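Local coordinates for protein naphthalene dioxygenase large subunit (Rhodococcus sp., PDB 2B1X) that is the large subunit of a Rieske-type ring-hydroxylating dioxygenase, carrying an Fe2/S2 cluster and an iron(III) ion in separate sites, at residues A[265-277]-A[341-353]. Residues are numbered along the deposited sequence; the frame is centred on the assembly and turned at random.
Sequences FMGLPENIVEELE and LVEKDAPDWFKDE
P269 lies across one face of the F350 ring, joining the starts of two helices in the catalytic domain of this Rieske dioxygenase subunit, where strand 333-343 of the large antiparallel sheet turns into helix 348-361. Each helix has a proline at its N-cap position, P269 before helix 270-279 and P347 before helix 348-361. The two prolines also touch, P269 CB packing against P347 CD at 3.7 Å. The side chains of P269 and F350 cross at about a right angle, and P269 CG lies 3.8 Å from the centroid of the F350 ring in a CH-pi contact, on the side of F350 CG and CD2. F350 reaches this position because its CG is anti to the backbone N (chi1 -178°). L268 meets the far end of the same ring, its CD2 approaching F350 CZ obliquely at 3.7 Å, while V342 CG2 lies at the ring edge.

Within the first turn of helix 270-279, I272 directs CD1 against E343 CB (3.8 Å) and CG2 against E343 CG, packing on the aliphatic part of an acid whose chain bends at chi2 and whose OE1 forms a salt bridge with R183. At the margin E275 OE2 and D345 OD2 are like charges 4.4 Å apart; E275 OE1 is engaged by D185 N, which may temper the repulsion. Residues 343-346 form a type I beta turn, and N271 fastens to it: N271 ND2 donates to D345 O at 2.9 Å with an N-H...O angle of 158°, the oxygen nearly in the amide plane but the donor 51° above the carbonyl plane.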
loop_
_atom_site.group_PDB
_atom_site.type_symbol
_atom_site.label_atom_id
_atom_site.label_comp_id
_atom_site.label_asym_id
_atom_site.label_seq_id
_atom_site.Cartn_x
_atom_site.Cartn_y
_atom_site.Cartn_z
ATOM N N PHE A 265 -41.578 23.207 -11.585
ATOM C CA PHE A 265 -40.376 22.958 -12.352
ATOM C C PHE A 265 -39.133 23.210 -11.489
ATOM O O PHE A 265 -38.160 23.812 -11.940
ATOM C CB PHE A 265 -40.374 23.831 -13.622
ATOM C CG PHE A 265 -41.606 23.666 -14.486
ATOM C CD1 PHE A 265 -42.476 24.741 -14.692
ATOM C CD2 PHE A 265 -41.895 22.446 -15.091
ATOM C CE1 PHE A 265 -43.604 24.606 -15.501
ATOM C CE2 PHE A 265 -43.024 22.282 -15.875
ATOM C CZ PHE A 265 -43.889 23.378 -16.092
ATOM N N MET A 266 -39.206 22.774 -10.228
ATOM C CA MET A 266 -38.070 22.834 -9.294
ATOM C C MET A 266 -37.621 24.268 -9.065
ATOM O O MET A 266 -36.478 24.520 -8.666
ATOM C CB MET A 266 -36.884 22.005 -9.809
ATOM C CG MET A 266 -37.166 20.538 -9.925
ATOM S SD MET A 266 -35.668 19.635 -10.259
ATOM C CE MET A 266 -34.991 19.539 -8.541
ATOM N N GLY A 267 -38.507 25.213 -9.358
ATOM C CA GLY A 267 -38.149 26.621 -9.290
ATOM C C GLY A 267 -37.050 27.062 -10.250
ATOM O O GLY A 267 -36.341 28.040 -9.988
ATOM N N LEU A 268 -36.918 26.380 -11.379
ATOM C CA LEU A 268 -35.967 26.811 -12.402
ATOM C C LEU A 268 -36.244 28.220 -12.897
ATOM O O LEU A 268 -37.406 28.696 -12.844
ATOM C CB LEU A 268 -35.958 25.845 -13.574
ATOM C CG LEU A 268 -35.261 24.517 -13.300
ATOM C CD1 LEU A 268 -35.621 23.556 -14.402
ATOM C CD2 LEU A 268 -33.733 24.688 -13.150
ATOM N N PRO A 269 -35.203 28.916 -13.370
ATOM C CA PRO A 269 -35.382 30.282 -13.855
ATOM C C PRO A 269 -36.389 30.353 -15.009
ATOM O O PRO A 269 -36.586 29.395 -15.778
ATOM C CB PRO A 269 -33.982 30.680 -14.325
ATOM C CG PRO A 269 -33.054 29.774 -13.542
ATOM C CD PRO A 269 -33.795 28.482 -13.461
ATOM N N GLU A 270 -37.011 31.516 -15.123
ATOM C CA GLU A 270 -38.132 31.741 -16.034
ATOM C C GLU A 270 -37.797 31.448 -17.502
ATOM O O GLU A 270 -38.633 30.897 -18.231
ATOM C CB GLU A 270 -38.640 33.171 -15.874
ATOM C CG GLU A 270 -39.240 33.437 -14.500
ATOM C CD GLU A 270 -38.287 34.147 -13.525
ATOM O OE1 GLU A 270 -37.139 33.637 -13.254
ATOM O OE2 GLU A 270 -38.719 35.232 -13.013
ATOM N N ASN A 271 -36.588 31.805 -17.938
ATOM C CA ASN A 271 -36.216 31.553 -19.318
ATOM C C ASN A 271 -36.069 30.064 -19.618
ATOM O O ASN A 271 -36.388 29.617 -20.719
ATOM C CB ASN A 271 -34.977 32.369 -19.741
ATOM C CG ASN A 271 -33.724 32.009 -18.958
ATOM O OD1 ASN A 271 -33.725 31.974 -17.726
ATOM N ND2 ASN A 271 -32.637 31.787 -19.678
ATOM N N ILE A 272 -35.602 29.297 -18.629
ATOM C CA ILE A 272 -35.466 27.859 -18.778
ATOM C C ILE A 272 -36.842 27.183 -18.797
ATOM O O ILE A 272 -37.080 26.247 -19.566
ATOM C CB ILE A 272 -34.523 27.260 -17.671
ATOM C CG1 ILE A 272 -33.154 27.980 -17.647
ATOM C CG2 ILE A 272 -34.338 25.794 -17.876
ATOM C CD1 ILE A 272 -32.362 28.001 -18.968
ATOM N N VAL A 273 -37.757 27.661 -17.963
ATOM C CA VAL A 273 -39.116 27.126 -17.939
ATOM C C VAL A 273 -39.819 27.376 -19.286
ATOM O O VAL A 273 -40.472 26.484 -19.819
ATOM C CB VAL A 273 -39.941 27.723 -16.792
ATOM C CG1 VAL A 273 -41.424 27.337 -16.911
ATOM C CG2 VAL A 273 -39.390 27.285 -15.457
ATOM N N GLU A 274 -39.652 28.577 -19.836
ATOM C CA GLU A 274 -40.126 28.897 -21.179
ATOM C C GLU A 274 -39.675 27.851 -22.180
ATOM O O GLU A 274 -40.493 27.311 -22.930
ATOM C CB GLU A 274 -39.539 30.233 -21.621
ATOM C CG GLU A 274 -40.494 31.402 -21.693
ATOM C CD GLU A 274 -39.957 32.509 -22.601
ATOM O OE1 GLU A 274 -38.853 33.049 -22.310
ATOM O OE2 GLU A 274 -40.624 32.833 -23.614
ATOM N N GLU A 275 -38.370 27.575 -22.174
ATOM C CA GLU A 275 -37.755 26.701 -23.167
ATOM C C GLU A 275 -38.235 25.251 -22.961
ATOM O O GLU A 275 -38.620 24.582 -23.922
ATOM C CB GLU A 275 -36.218 26.851 -23.157
ATOM C CG GLU A 275 -35.768 28.262 -23.580
ATOM C CD GLU A 275 -34.261 28.474 -23.570
ATOM O OE1 GLU A 275 -33.495 27.528 -23.245
ATOM O OE2 GLU A 275 -33.836 29.598 -23.929
ATOM N N LEU A 276 -38.271 24.789 -21.712
ATOM C CA LEU A 276 -38.640 23.401 -21.439
ATOM C C LEU A 276 -40.101 23.077 -21.835
ATOM O O LEU A 276 -40.408 22.000 -22.345
ATOM C CB LEU A 276 -38.312 23.006 -19.982
ATOM C CG LEU A 276 -39.244 23.367 -18.826
ATOM C CD1 LEU A 276 -40.441 22.421 -18.738
ATOM C CD2 LEU A 276 -38.467 23.345 -17.503
ATOM N N GLU A 277 -40.989 24.031 -21.634
ATOM C CA GLU A 277 -42.376 23.911 -22.099
ATOM C C GLU A 277 -42.511 23.751 -23.617
ATOM O O GLU A 277 -43.512 23.234 -24.115
ATOM C CB GLU A 277 -43.194 25.110 -21.635
ATOM C CG GLU A 277 -43.418 25.134 -20.132
ATOM C CD GLU A 277 -44.247 26.315 -19.638
ATOM O OE1 GLU A 277 -44.045 27.471 -20.114
ATOM O OE2 GLU A 277 -45.106 26.081 -18.749
ATOM N N LEU A 341 -23.708 20.076 -13.211
ATOM C CA LEU A 341 -24.153 20.618 -14.491
ATOM C C LEU A 341 -25.229 21.660 -14.286
ATOM O O LEU A 341 -25.976 21.595 -13.323
ATOM C CB LEU A 341 -24.686 19.520 -15.414
ATOM C CG LEU A 341 -23.687 18.437 -15.891
ATOM C CD1 LEU A 341 -23.570 17.373 -14.888
ATOM C CD2 LEU A 341 -24.146 17.853 -17.238
ATOM N N VAL A 342 -25.299 22.624 -15.195
ATOM C CA VAL A 342 -26.346 23.662 -15.143
ATOM C C VAL A 342 -26.589 24.166 -16.573
ATOM O O VAL A 342 -25.695 24.102 -17.441
ATOM C CB VAL A 342 -25.978 24.804 -14.142
ATOM C CG1 VAL A 342 -24.754 25.619 -14.623
ATOM C CG2 VAL A 342 -27.197 25.716 -13.793
ATOM N N GLU A 343 -27.809 24.640 -16.827
ATOM C CA GLU A 343 -28.190 25.095 -18.158
ATOM C C GLU A 343 -27.302 26.275 -18.507
ATOM O O GLU A 343 -27.132 27.171 -17.679
ATOM C CB GLU A 343 -29.674 25.491 -18.161
ATOM C CG GLU A 343 -30.643 24.304 -18.206
ATOM C CD GLU A 343 -30.870 23.577 -16.866
ATOM O OE1 GLU A 343 -31.565 22.532 -16.900
ATOM O OE2 GLU A 343 -30.373 24.019 -15.784
ATOM N N LYS A 344 -26.704 26.250 -19.703
ATOM C CA LYS A 344 -25.787 27.313 -20.137
ATOM C C LYS A 344 -26.408 28.712 -20.026
ATOM O O LYS A 344 -25.708 29.673 -19.698
ATOM C CB LYS A 344 -25.301 27.094 -21.577
ATOM C CG LYS A 344 -24.334 25.905 -21.765
ATOM C CD LYS A 344 -23.992 25.716 -23.250
ATOM C CE LYS A 344 -23.241 24.407 -23.478
ATOM N NZ LYS A 344 -24.163 23.242 -23.803
ATOM N N ASP A 345 -27.707 28.814 -20.310
ATOM C CA ASP A 345 -28.412 30.100 -20.317
ATOM C C ASP A 345 -29.104 30.490 -19.014
ATOM O O ASP A 345 -29.818 31.514 -18.969
ATOM C CB ASP A 345 -29.443 30.164 -21.456
ATOM C CG ASP A 345 -28.815 30.443 -22.799
ATOM O OD1 ASP A 345 -27.623 30.843 -22.851
ATOM O OD2 ASP A 345 -29.457 30.284 -23.863
ATOM N N ALA A 346 -28.927 29.697 -17.962
ATOM C CA ALA A 346 -29.394 30.123 -16.653
ATOM C C ALA A 346 -28.652 31.407 -16.274
ATOM O O ALA A 346 -27.508 31.607 -16.674
ATOM C CB ALA A 346 -29.182 29.048 -15.621
ATOM N N PRO A 347 -29.320 32.311 -15.560
ATOM C CA PRO A 347 -28.673 33.550 -15.122
ATOM C C PRO A 347 -27.550 33.193 -14.162
ATOM O O PRO A 347 -27.666 32.164 -13.485
ATOM C CB PRO A 347 -29.777 34.306 -14.377
ATOM C CG PRO A 347 -31.072 33.616 -14.740
ATOM C CD PRO A 347 -30.712 32.205 -15.102
ATOM N N ASP A 348 -26.511 34.024 -14.095
ATOM C CA ASP A 348 -25.314 33.728 -13.288
ATOM C C ASP A 348 -25.613 33.566 -11.803
ATOM O O ASP A 348 -24.985 32.756 -11.130
ATOM C CB ASP A 348 -24.263 34.811 -13.468
ATOM C CG ASP A 348 -23.520 34.673 -14.765
ATOM O OD1 ASP A 348 -22.675 35.545 -15.066
ATOM O OD2 ASP A 348 -23.707 33.709 -15.549
ATOM N N TRP A 349 -26.575 34.333 -11.302
ATOM C CA TRP A 349 -26.959 34.220 -9.907
ATOM C C TRP A 349 -27.416 32.777 -9.620
ATOM O O TRP A 349 -27.042 32.204 -8.586
ATOM C CB TRP A 349 -28.021 35.275 -9.504
ATOM C CG TRP A 349 -29.393 35.088 -10.101
ATOM C CD1 TRP A 349 -29.903 35.733 -11.190
ATOM C CD2 TRP A 349 -30.426 34.212 -9.641
ATOM N NE1 TRP A 349 -31.193 35.318 -11.433
ATOM C CE2 TRP A 349 -31.540 34.381 -10.499
ATOM C CE3 TRP A 349 -30.537 33.305 -8.577
ATOM C CZ2 TRP A 349 -32.739 33.672 -10.334
ATOM C CZ3 TRP A 349 -31.716 32.594 -8.417
ATOM C CH2 TRP A 349 -32.807 32.779 -9.295
ATOM N N PHE A 350 -28.204 32.203 -10.541
ATOM C CA PHE A 350 -28.712 30.842 -10.357
ATOM C C PHE A 350 -27.617 29.782 -10.443
ATOM O O PHE A 350 -27.635 28.809 -9.681
ATOM C CB PHE A 350 -29.823 30.527 -11.347
ATOM C CG PHE A 350 -30.411 29.169 -11.169
ATOM C CD1 PHE A 350 -29.886 28.064 -11.871
ATOM C CD2 PHE A 350 -31.482 28.971 -10.302
ATOM C CE1 PHE A 350 -30.434 26.801 -11.711
ATOM C CE2 PHE A 350 -32.032 27.698 -10.136
ATOM C CZ PHE A 350 -31.499 26.622 -10.853
ATOM N N LYS A 351 -26.673 29.970 -11.362
ATOM C CA LYS A 351 -25.530 29.042 -11.499
ATOM C C LYS A 351 -24.738 28.927 -10.191
ATOM O O LYS A 351 -24.453 27.824 -9.717
ATOM C CB LYS A 351 -24.606 29.477 -12.644
ATOM C CG LYS A 351 -25.215 29.311 -14.042
ATOM C CD LYS A 351 -24.162 29.548 -15.150
ATOM C CE LYS A 351 -24.795 29.726 -16.529
ATOM N NZ LYS A 351 -23.785 29.816 -17.614
ATOM N N ASP A 352 -24.431 30.071 -9.588
ATOM C CA ASP A 352 -23.741 30.113 -8.304
ATOM C C ASP A 352 -24.554 29.473 -7.167
ATOM O O ASP A 352 -24.036 28.668 -6.385
ATOM C CB ASP A 352 -23.393 31.554 -7.921
ATOM C CG ASP A 352 -22.439 31.612 -6.734
ATOM O OD1 ASP A 352 -21.363 30.966 -6.799
ATOM O OD2 ASP A 352 -22.679 32.228 -5.685
ATOM N N GLU A 353 -25.822 29.838 -7.074
ATOM C CA GLU A 353 -26.711 29.251 -6.064
ATOM C C GLU A 353 -26.854 27.752 -6.206
ATOM O O GLU A 353 -26.860 27.028 -5.212
ATOM C CB GLU A 353 -28.107 29.896 -6.103
ATOM C CG GLU A 353 -28.192 31.281 -5.483
ATOM C CD GLU A 353 -27.597 31.367 -4.082
ATOM O OE1 GLU A 353 -27.812 30.442 -3.262
ATOM O OE2 GLU A 353 -26.909 32.370 -3.789
#